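Local coordinates for endoglucanase E (PDB 2WAO), which probably hydrolyses both beta-1,4-glucan chains and acetyl esters of plant cell wall polysaccharides, its esterase domain also binding cellulose-like chains in the active-site cleft, at residues K26-G31 and Y198-S203; R94-L99 and A174-G179. All coordinates share one frame; numbering follows the deposited sequence.

Contact 1 (K26-G31 and Y198-S203); sequences KCAWSG and YTLPYS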
ATOM      1  N   LYS A  26      10.595  12.545   4.939  1.00 10.39           N
ATOM      2  CA  LYS A  26      11.069  11.257   4.492  1.00  9.11           C
ATOM      3  C   LYS A  26       9.950  10.250   4.591  1.00  9.57           C
ATOM      4  O   LYS A  26       9.105  10.342   5.484  1.00  7.90           O
ATOM      5  CB  LYS A  26      12.201  10.772   5.386  1.00 10.70           C
ATOM      6  CG  LYS A  26      13.471  11.613   5.327  1.00 11.75           C
ATOM      7  CD  LYS A  26      14.573  10.833   6.003  1.00 18.54           C
ATOM      8  CE  LYS A  26      15.334  11.769   6.873  1.00 24.09           C
ATOM      9  NZ  LYS A  26      16.500  11.098   7.513  1.00 26.64           N
ATOM     10  N   CYS A  27       9.938   9.298   3.653  1.00  8.22           N
ATOM     11  CA  CYS A  27       8.896   8.256   3.636  1.00  7.93           C
ATOM     12  C   CYS A  27       9.476   6.985   3.012  1.00  8.48           C
ATOM     13  O   CYS A  27      10.570   7.016   2.410  1.00 10.61           O
ATOM     14  CB  CYS A  27       7.645   8.685   2.888  1.00  7.05           C
ATOM     15  SG  CYS A  27       7.934   8.789   1.145  1.00 10.58           S
ATOM     16  N   ALA A  28       8.757   5.874   3.184  1.00  6.38           N
ATOM     17  CA  ALA A  28       9.257   4.576   2.726  1.00  6.18           C
ATOM     18  C   ALA A  28       8.144   3.733   2.115  1.00  5.26           C
ATOM     19  O   ALA A  28       8.313   3.126   1.058  1.00  4.54           O
ATOM     20  CB  ALA A  28       9.896   3.827   3.865  1.00  6.60           C
ATOM     21  N   TRP A  29       6.989   3.705   2.763  1.00  4.08           N
ATOM     22  CA  TRP A  29       5.969   2.730   2.352  1.00  3.76           C
ATOM     23  C   TRP A  29       5.401   2.965   0.960  1.00  4.18           C
ATOM     24  O   TRP A  29       5.231   4.121   0.515  1.00  4.45           O
ATOM     25  CB  TRP A  29       4.856   2.624   3.384  1.00  3.62           C
ATOM     26  CG  TRP A  29       5.346   2.171   4.741  1.00  3.57           C
ATOM     27  CD1 TRP A  29       5.532   2.968   5.843  1.00  3.12           C
ATOM     28  CD2 TRP A  29       5.733   0.844   5.135  1.00  3.51           C
ATOM     29  NE1 TRP A  29       5.987   2.205   6.913  1.00  4.19           N
ATOM     30  CE2 TRP A  29       6.121   0.908   6.504  1.00  5.21           C
ATOM     31  CE3 TRP A  29       5.731  -0.416   4.488  1.00  2.71           C
ATOM     32  CZ2 TRP A  29       6.522  -0.233   7.229  1.00  3.34           C
ATOM     33  CZ3 TRP A  29       6.128  -1.538   5.202  1.00  6.76           C
ATOM     34  CH2 TRP A  29       6.534  -1.444   6.561  1.00  3.73           C
ATOM     35  N   SER A  30       5.078   1.853   0.281  1.00  4.22           N
ATOM     36  CA  SER A  30       4.353   1.898  -1.000  1.00  4.78           C
ATOM     37  C   SER A  30       3.226   2.934  -0.954  1.00  4.68           C
ATOM     38  O   SER A  30       2.465   3.015   0.009  1.00  4.76           O
ATOM     39  CB  SER A  30       3.654   0.559  -1.281  1.00  4.77           C
ATOM     40  OG  SER A  30       4.560  -0.490  -1.375  1.00  5.95           O
ATOM     41  N   GLY A  31       3.071   3.671  -2.034  1.00  4.64           N
ATOM     42  CA  GLY A  31       1.887   4.503  -2.154  1.00  6.17           C
ATOM     43  C   GLY A  31       1.968   5.806  -1.339  1.00  5.69           C
ATOM     44  O   GLY A  31       1.016   6.604  -1.372  1.00  6.36           O
ATOM     45  N   TYR A 198       6.702   0.829  12.287  1.00  5.65           N
ATOM     46  CA  TYR A 198       7.680   1.806  11.763  1.00  4.78           C
ATOM     47  C   TYR A 198       7.212   2.767  10.659  1.00  5.58           C
ATOM     48  O   TYR A 198       6.423   2.414   9.772  1.00  6.16           O
ATOM     49  CB  TYR A 198       9.013   1.117  11.378  1.00  4.16           C
ATOM     50  CG  TYR A 198       9.672   0.537  12.602  1.00  4.11           C
ATOM     51  CD1 TYR A 198      10.389   1.355  13.488  1.00  4.89           C
ATOM     52  CD2 TYR A 198       9.521  -0.817  12.921  1.00  5.41           C
ATOM     53  CE1 TYR A 198      10.948   0.836  14.649  1.00  6.79           C
ATOM     54  CE2 TYR A 198      10.085  -1.356  14.057  1.00  4.03           C
ATOM     55  CZ  TYR A 198      10.800  -0.512  14.929  1.00  4.57           C
ATOM     56  OH  TYR A 198      11.367  -0.997  16.084  1.00  5.46           O
ATOM     57  N   THR A 199       7.682   3.999  10.773  1.00  5.70           N
ATOM     58  CA  THR A 199       7.599   4.976   9.677  1.00  7.40           C
ATOM     59  C   THR A 199       8.629   4.592   8.628  1.00  7.40           C
ATOM     60  O   THR A 199       8.307   4.488   7.446  1.00  6.01           O
ATOM     61  CB  THR A 199       7.905   6.405  10.173  1.00  6.87           C
ATOM     62  OG1 THR A 199       6.979   6.722  11.214  1.00 10.89           O
ATOM     63  CG2 THR A 199       7.752   7.403   9.037  1.00  9.21           C
ATOM     64  N   LEU A 200       9.873   4.417   9.079  1.00  7.13           N
ATOM     65  CA  LEU A 200      10.968   4.047   8.191  1.00  8.46           C
ATOM     66  C   LEU A 200      11.530   2.744   8.739  1.00 10.22           C
ATOM     67  O   LEU A 200      12.303   2.745   9.694  1.00 10.02           O
ATOM     68  CB  LEU A 200      12.031   5.148   8.122  1.00  8.65           C
ATOM     69  CG  LEU A 200      11.551   6.595   7.895  1.00 10.31           C
ATOM     70  CD1 LEU A 200      12.728   7.556   8.099  1.00 11.26           C
ATOM     71  CD2 LEU A 200      10.907   6.749   6.518  1.00 11.50           C
ATOM     72  N   PRO A 201      11.057   1.615   8.178  1.00 11.54           N
ATOM     73  CA  PRO A 201      11.361   0.313   8.757  1.00 13.79           C
ATOM     74  C   PRO A 201      12.843  -0.048   8.747  1.00 14.44           C
ATOM     75  O   PRO A 201      13.284  -0.832   9.590  1.00 16.80           O
ATOM     76  CB  PRO A 201      10.512  -0.671   7.911  1.00 12.58           C
ATOM     77  CG  PRO A 201      10.067   0.062   6.709  1.00 14.33           C
ATOM     78  CD  PRO A 201      10.125   1.534   7.023  1.00 12.57           C
ATOM     79  N   TYR A 202      13.630   0.507   7.826  1.00 15.24           N
ATOM     80  CA  TYR A 202      15.064   0.147   7.771  1.00 15.34           C
ATOM     81  C   TYR A 202      15.872   0.855   8.841  1.00 15.65           C
ATOM     82  O   TYR A 202      16.922   0.371   9.258  1.00 16.75           O
ATOM     83  CB  TYR A 202      15.693   0.541   6.429  1.00 15.77           C
ATOM     84  CG  TYR A 202      15.544  -0.474   5.330  1.00 17.01           C
ATOM     85  CD1 TYR A 202      15.636  -1.831   5.596  1.00 18.54           C
ATOM     86  CD2 TYR A 202      15.350  -0.069   4.011  1.00 19.59           C
ATOM     87  CE1 TYR A 202      15.501  -2.788   4.579  1.00 16.73           C
ATOM     88  CE2 TYR A 202      15.224  -1.018   2.979  1.00 20.08           C
ATOM     89  CZ  TYR A 202      15.313  -2.376   3.292  1.00 18.68           C
ATOM     90  OH  TYR A 202      15.169  -3.315   2.300  1.00 18.63           O
ATOM     91  N   SER A 203      15.391   2.022   9.258  1.00 15.30           N
ATOM     92  CA  SER A 203      16.175   2.866  10.141  1.00 15.26           C
ATOM     93  C   SER A 203      15.612   3.049  11.539  1.00 13.95           C
ATOM     94  O   SER A 203      16.153   3.817  12.355  1.00 13.88           O
ATOM     95  CB  SER A 203      16.503   4.198   9.463  1.00 16.39           C
ATOM     96  OG  SER A 203      15.343   4.952   9.262  1.00 19.79           O
TER
HETATM   97  O   HOH W   1       6.833   5.678   5.182  1.00  7.01           O
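Where the short strand 26-27 runs out into a loop, Ala28 comes up to Leu200, their CA atoms 5.8 Å apart, at the corner the chain turns around Thr199. No direct backbone-to-backbone hydrogen bond joins the two segments. A water bridges them instead, accepting from Ala28 N and donating to Thr199 O. The main direct polar link is the indole of Trp29: NE1 gives its hydrogen to Tyr198 O at 2.9 Å, with an N-H...O angle of 155° and the oxygen close to the ring plane. That carbonyl also takes a hydrogen bond from Arg16. With CG set beside the backbone N (chi1 -61°), the indole reaches out to the corner, and Pro201 lies over one face, its CG 4.0 Å from the six-membered ring centroid in a CH-pi contact displaced toward the rim. Next to it, Ala28 CB meets Pro201 CD at 3.9 Å. Leu200 lays CD2 against the backbone of Cys27, 3.8 Å from its C atom, while CD1 lies 4.2 Å from Lys26 CB. Together they form a largely buried interdomain interface, joining the beta-sandwich domain of a family 2 carbohydrate esterase to its SGNH-type catalytic domain.

Contact 2 (R94-L99 and A174-G179); sequences RTEASL and AWSGIG. With BGC (beta-D-glucopyranose), chain B; BGC (beta-D-glucopyranose), chain C; FMT (formic acid), chain D.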
ATOM      1  N   ARG A  94       5.671   4.765  -6.331  1.00  3.86           N
ATOM      2  CA  ARG A  94       5.156   3.475  -6.864  1.00  3.54           C
ATOM      3  C   ARG A  94       5.669   2.247  -6.135  1.00  4.59           C
ATOM      4  O   ARG A  94       4.916   1.273  -5.926  1.00  3.91           O
ATOM      5  CB  ARG A  94       5.537   3.352  -8.331  1.00  4.56           C
ATOM      6  CG  ARG A  94       4.846   4.389  -9.163  1.00  2.39           C
ATOM      7  CD  ARG A  94       5.534   4.520 -10.559  1.00  6.77           C
ATOM      8  NE  ARG A  94       5.742   3.244 -11.318  1.00  7.19           N
ATOM      9  CZ  ARG A  94       4.991   2.807 -12.341  1.00  9.12           C
ATOM     10  NH1 ARG A  94       3.873   3.439 -12.734  1.00  5.75           N
ATOM     11  NH2 ARG A  94       5.330   1.694 -12.976  1.00  6.48           N
ATOM     12  N   THR A  95       6.950   2.299  -5.814  1.00  2.95           N
ATOM     13  CA  THR A  95       7.744   1.177  -5.328  1.00  4.65           C
ATOM     14  C   THR A  95       7.716   1.032  -3.802  1.00  4.67           C
ATOM     15  O   THR A  95       7.449   1.981  -3.046  1.00  4.55           O
ATOM     16  CB  THR A  95       9.203   1.342  -5.791  1.00  5.02           C
ATOM     17  OG1 THR A  95       9.541   2.734  -5.701  1.00  5.35           O
ATOM     18  CG2 THR A  95       9.364   0.886  -7.265  1.00  4.45           C
ATOM     19  N   GLU A  96       8.012  -0.166  -3.332  1.00  4.92           N
ATOM     20  CA  GLU A  96       7.841  -0.486  -1.913  1.00  4.54           C
ATOM     21  C   GLU A  96       9.008  -0.048  -1.019  1.00  5.54           C
ATOM     22  O   GLU A  96      10.075   0.421  -1.490  1.00  5.85           O
ATOM     23  CB  GLU A  96       7.589  -1.978  -1.761  1.00  5.22           C
ATOM     24  CG  GLU A  96       8.788  -2.827  -2.283  1.00  5.82           C
ATOM     25  CD  GLU A  96       8.488  -4.301  -2.179  1.00  9.30           C
ATOM     26  OE1 GLU A  96       8.570  -4.855  -1.054  1.00  9.49           O
ATOM     27  OE2 GLU A  96       8.128  -4.893  -3.243  1.00 11.26           O
ATOM     28  N   ALA A  97       8.789  -0.219   0.274  1.00  6.13           N
ATOM     29  CA  ALA A  97       9.705   0.283   1.309  1.00  6.51           C
ATOM     30  C   ALA A  97      11.070  -0.386   1.178  1.00  7.91           C
ATOM     31  O   ALA A  97      12.131   0.263   1.384  1.00  9.73           O
ATOM     32  CB  ALA A  97       9.089   0.043   2.695  1.00  5.43           C
ATOM     33  N   SER A  98      11.069  -1.661   0.795  1.00  9.39           N
ATOM     34  CA  SER A  98      12.356  -2.378   0.684  1.00 11.20           C
ATOM     35  C   SER A  98      13.290  -1.775  -0.389  1.00 11.17           C
ATOM     36  O   SER A  98      14.499  -2.038  -0.373  1.00 12.12           O
ATOM     37  CB  SER A  98      12.166  -3.880   0.440  1.00 12.12           C
ATOM     38  OG  SER A  98      11.626  -4.105  -0.840  1.00 13.37           O
ATOM     39  N   LEU A  99      12.766  -0.984  -1.320  1.00  9.90           N
ATOM     40  CA  LEU A  99      13.619  -0.360  -2.342  1.00 12.13           C
ATOM     41  C   LEU A  99      14.230   0.995  -1.896  1.00 13.92           C
ATOM     42  O   LEU A  99      14.950   1.645  -2.663  1.00 16.23           O
ATOM     43  CB  LEU A  99      12.878  -0.193  -3.663  1.00 11.40           C
ATOM     44  CG  LEU A  99      12.595  -1.511  -4.351  1.00 12.83           C
ATOM     45  CD1 LEU A  99      11.478  -1.377  -5.375  1.00 13.29           C
ATOM     46  CD2 LEU A  99      13.897  -2.112  -4.996  1.00 13.75           C
ATOM     47  N   ALA A 174       3.050  -2.509   3.663  1.00  4.44           N
ATOM     48  CA  ALA A 174       3.183  -3.788   2.940  1.00  3.73           C
ATOM     49  C   ALA A 174       4.640  -4.002   2.570  1.00  3.36           C
ATOM     50  O   ALA A 174       5.366  -3.060   2.280  1.00  3.77           O
ATOM     51  CB  ALA A 174       2.304  -3.781   1.730  1.00  4.04           C
ATOM     52  N   TRP A 175       5.039  -5.256   2.554  1.00  2.89           N
ATOM     53  CA  TRP A 175       6.456  -5.614   2.323  1.00  2.95           C
ATOM     54  C   TRP A 175       6.452  -6.920   1.561  1.00  2.95           C
ATOM     55  O   TRP A 175       5.875  -7.914   2.036  1.00  3.00           O
ATOM     56  CB  TRP A 175       7.138  -5.801   3.687  1.00  3.15           C
ATOM     57  CG  TRP A 175       8.641  -5.891   3.587  1.00  5.11           C
ATOM     58  CD1 TRP A 175       9.368  -6.983   3.202  1.00  9.28           C
ATOM     59  CD2 TRP A 175       9.580  -4.864   3.928  1.00  5.23           C
ATOM     60  NE1 TRP A 175      10.730  -6.687   3.271  1.00  5.32           N
ATOM     61  CE2 TRP A 175      10.878  -5.398   3.723  1.00  8.01           C
ATOM     62  CE3 TRP A 175       9.447  -3.517   4.378  1.00  9.12           C
ATOM     63  CZ2 TRP A 175      12.059  -4.632   3.933  1.00  8.57           C
ATOM     64  CZ3 TRP A 175      10.617  -2.761   4.597  1.00  8.80           C
ATOM     65  CH2 TRP A 175      11.910  -3.331   4.391  1.00  8.54           C
ATOM     66  N   SER A 176       7.056  -6.924   0.372  1.00  3.65           N
ATOM     67  CA  SER A 176       7.043  -8.119  -0.495  1.00  5.34           C
ATOM     68  C   SER A 176       7.682  -9.325   0.201  1.00  5.13           C
ATOM     69  O   SER A 176       8.730  -9.192   0.841  1.00  5.53           O
ATOM     70  CB  SER A 176       7.723  -7.838  -1.826  1.00  5.58           C
ATOM     71  OG  SER A 176       6.807  -7.228  -2.710  1.00  6.65           O
ATOM     72  N   GLY A 177       6.995 -10.465   0.141  1.00  4.94           N
ATOM     73  CA  GLY A 177       7.476 -11.726   0.738  1.00  5.54           C
ATOM     74  C   GLY A 177       7.241 -11.903   2.233  1.00  4.60           C
ATOM     75  O   GLY A 177       7.603 -12.936   2.773  1.00  4.98           O
ATOM     76  N   ILE A 178       6.657 -10.908   2.916  1.00  4.04           N
ATOM     77  CA  ILE A 178       6.519 -10.973   4.372  1.00  2.94           C
ATOM     78  C   ILE A 178       5.312 -11.850   4.771  1.00  3.86           C
ATOM     79  O   ILE A 178       4.326 -11.937   4.008  1.00  4.10           O
ATOM     80  CB  ILE A 178       6.349  -9.533   4.955  1.00  2.46           C
ATOM     81  CG1 ILE A 178       6.949  -9.474   6.375  1.00  2.35           C
ATOM     82  CG2 ILE A 178       4.861  -9.012   4.883  1.00  2.00           C
ATOM     83  CD1 ILE A 178       7.102  -8.028   6.906  1.00  2.00           C
ATOM     84  N   GLY A 179       5.374 -12.440   5.957  1.00  3.92           N
ATOM     85  CA  GLY A 179       4.255 -13.237   6.458  1.00  4.81           C
ATOM     86  C   GLY A 179       4.048 -12.989   7.936  1.00  4.99           C
ATOM     87  O   GLY A 179       4.700 -12.110   8.566  1.00  4.82           O
TER
HETATM   88  C2  BGC B   5      11.426 -11.774  -1.439  1.00 19.12           C
HETATM   89  C3  BGC B   5      11.831 -10.323  -1.152  1.00 21.72           C
HETATM   90  C4  BGC B   5      12.477  -9.675  -2.379  1.00 21.69           C
HETATM   91  C5  BGC B   5      11.504  -9.771  -3.538  1.00 20.73           C
HETATM   92  C6  BGC B   5      12.006  -9.032  -4.792  1.00 19.68           C
HETATM   93  C1  BGC B   5      10.657 -11.834  -2.755  1.00 17.70           C
HETATM   94  O2  BGC B   5      10.655 -12.323  -0.380  1.00 14.83           O
HETATM   95  O3  BGC B   5      12.640 -10.250   0.005  1.00 23.01           O
HETATM   96  O4  BGC B   5      12.705  -8.304  -2.124  1.00 27.21           O
HETATM   97  O5  BGC B   5      11.375 -11.163  -3.772  1.00 18.85           O
HETATM   98  O6  BGC B   5      12.906  -9.836  -5.507  1.00 22.92           O
HETATM   99  C2  BGC C   4       9.423 -14.939  -6.095  1.00 13.82           C
HETATM  100  C3  BGC C   4      10.338 -14.403  -5.003  1.00 13.03           C
HETATM  101  C4  BGC C   4       9.587 -13.364  -4.163  1.00 11.36           C
HETATM  102  C5  BGC C   4       8.287 -14.003  -3.625  1.00 12.26           C
HETATM  103  C6  BGC C   4       7.459 -13.105  -2.684  1.00 14.52           C
HETATM  104  C1  BGC C   4       8.131 -15.463  -5.476  1.00 12.63           C
HETATM  105  O2  BGC C   4      10.121 -15.937  -6.847  1.00 14.16           O
HETATM  106  O3  BGC C   4      11.496 -13.804  -5.598  1.00 15.14           O
HETATM  107  O4  BGC C   4      10.441 -13.186  -3.147  1.00 13.99           O
HETATM  108  O5  BGC C   4       7.501 -14.436  -4.733  1.00 11.79           O
HETATM  109  O6  BGC C   4       7.080 -11.935  -3.387  1.00 16.86           O
HETATM  110  C   FMT D1340       3.375 -12.168  -0.773  0.50 27.84           C
HETATM  111  O1  FMT D1340       4.573 -11.996  -1.043  0.50 27.26           O
HETATM  112  O2  FMT D1340       2.440 -12.334  -1.568  0.50 27.99           O
HETATM  113  O   HOH W   2      10.609  -6.866  -0.131  1.00 18.16           O
HETATM  114  O   HOH W   3       5.905  -0.860   0.945  1.00  5.54           O
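Trp175, Glu96 and Ser176 carry this contact, at the seam where a loop of the N-terminal beta-sandwich meets the catalytic SGNH (GDSL-type) domain. The catalytic-domain segment leaves strand 168-174 and makes a type II beta turn from Trp175 to Ile178. Glu96 grips the start of that turn with both carboxylate oxygens: OE1 accepts from Ser176 N at 2.9 Å, the N-H...O angle being 161°, and OE2 accepts from Ser176 OG at 2.7 Å. Both donors come in on the syn sides, somewhat out of the carboxylate plane. This two-point hold should fix the carboxylate's rotation and the position of Ser176, a residue of the glycan pocket. The indole of Trp175 swings back toward the other segment with CG anti to the backbone N (chi1 -168°). Ser98 CB sits over one face of Trp175, 4.0 Å from the centroid of its six-membered ring, as a CH-pi contact, and Ala97 CB touches Trp175 CZ3 obliquely at 3.7 Å. Arg195 adds a cation-pi contact to the same indole. Beyond Ser176, Gly177 N hydrogen-bonds a formic acid molecule that also binds Ser131, and Gly177 CA approaches a bound glucose. Glu96 reaches the sugar through one water, which donates to Glu96 OE1 at 3.0 Å and to Ser176 O at 3.1 Å and lies 3.2 Å from O4 of that glucose.

Overall arrangement
Both contacts tie the N-terminal beta-sandwich to the catalytic domain, and both are largely buried, their centres about 10 Å apart. Contact 2 is nested along the chain within the loop closed by contact 1. They also touch: Pro201 packs on Trp175, Ser30 on Glu96, and the hydroxyl of Tyr202 probably hydrogen-bonds to Ser98 O. Each sets a tryptophan face against aliphatic carbon, but the tryptophan comes from the sandwich in contact 1 and from the catalytic domain in contact 2. Contact 1 is mostly apolar packing, with the side chain of Trp29 about 12 Å from a bound glucose; contact 2 adds a carboxylate and reaches the glycan pocket itself.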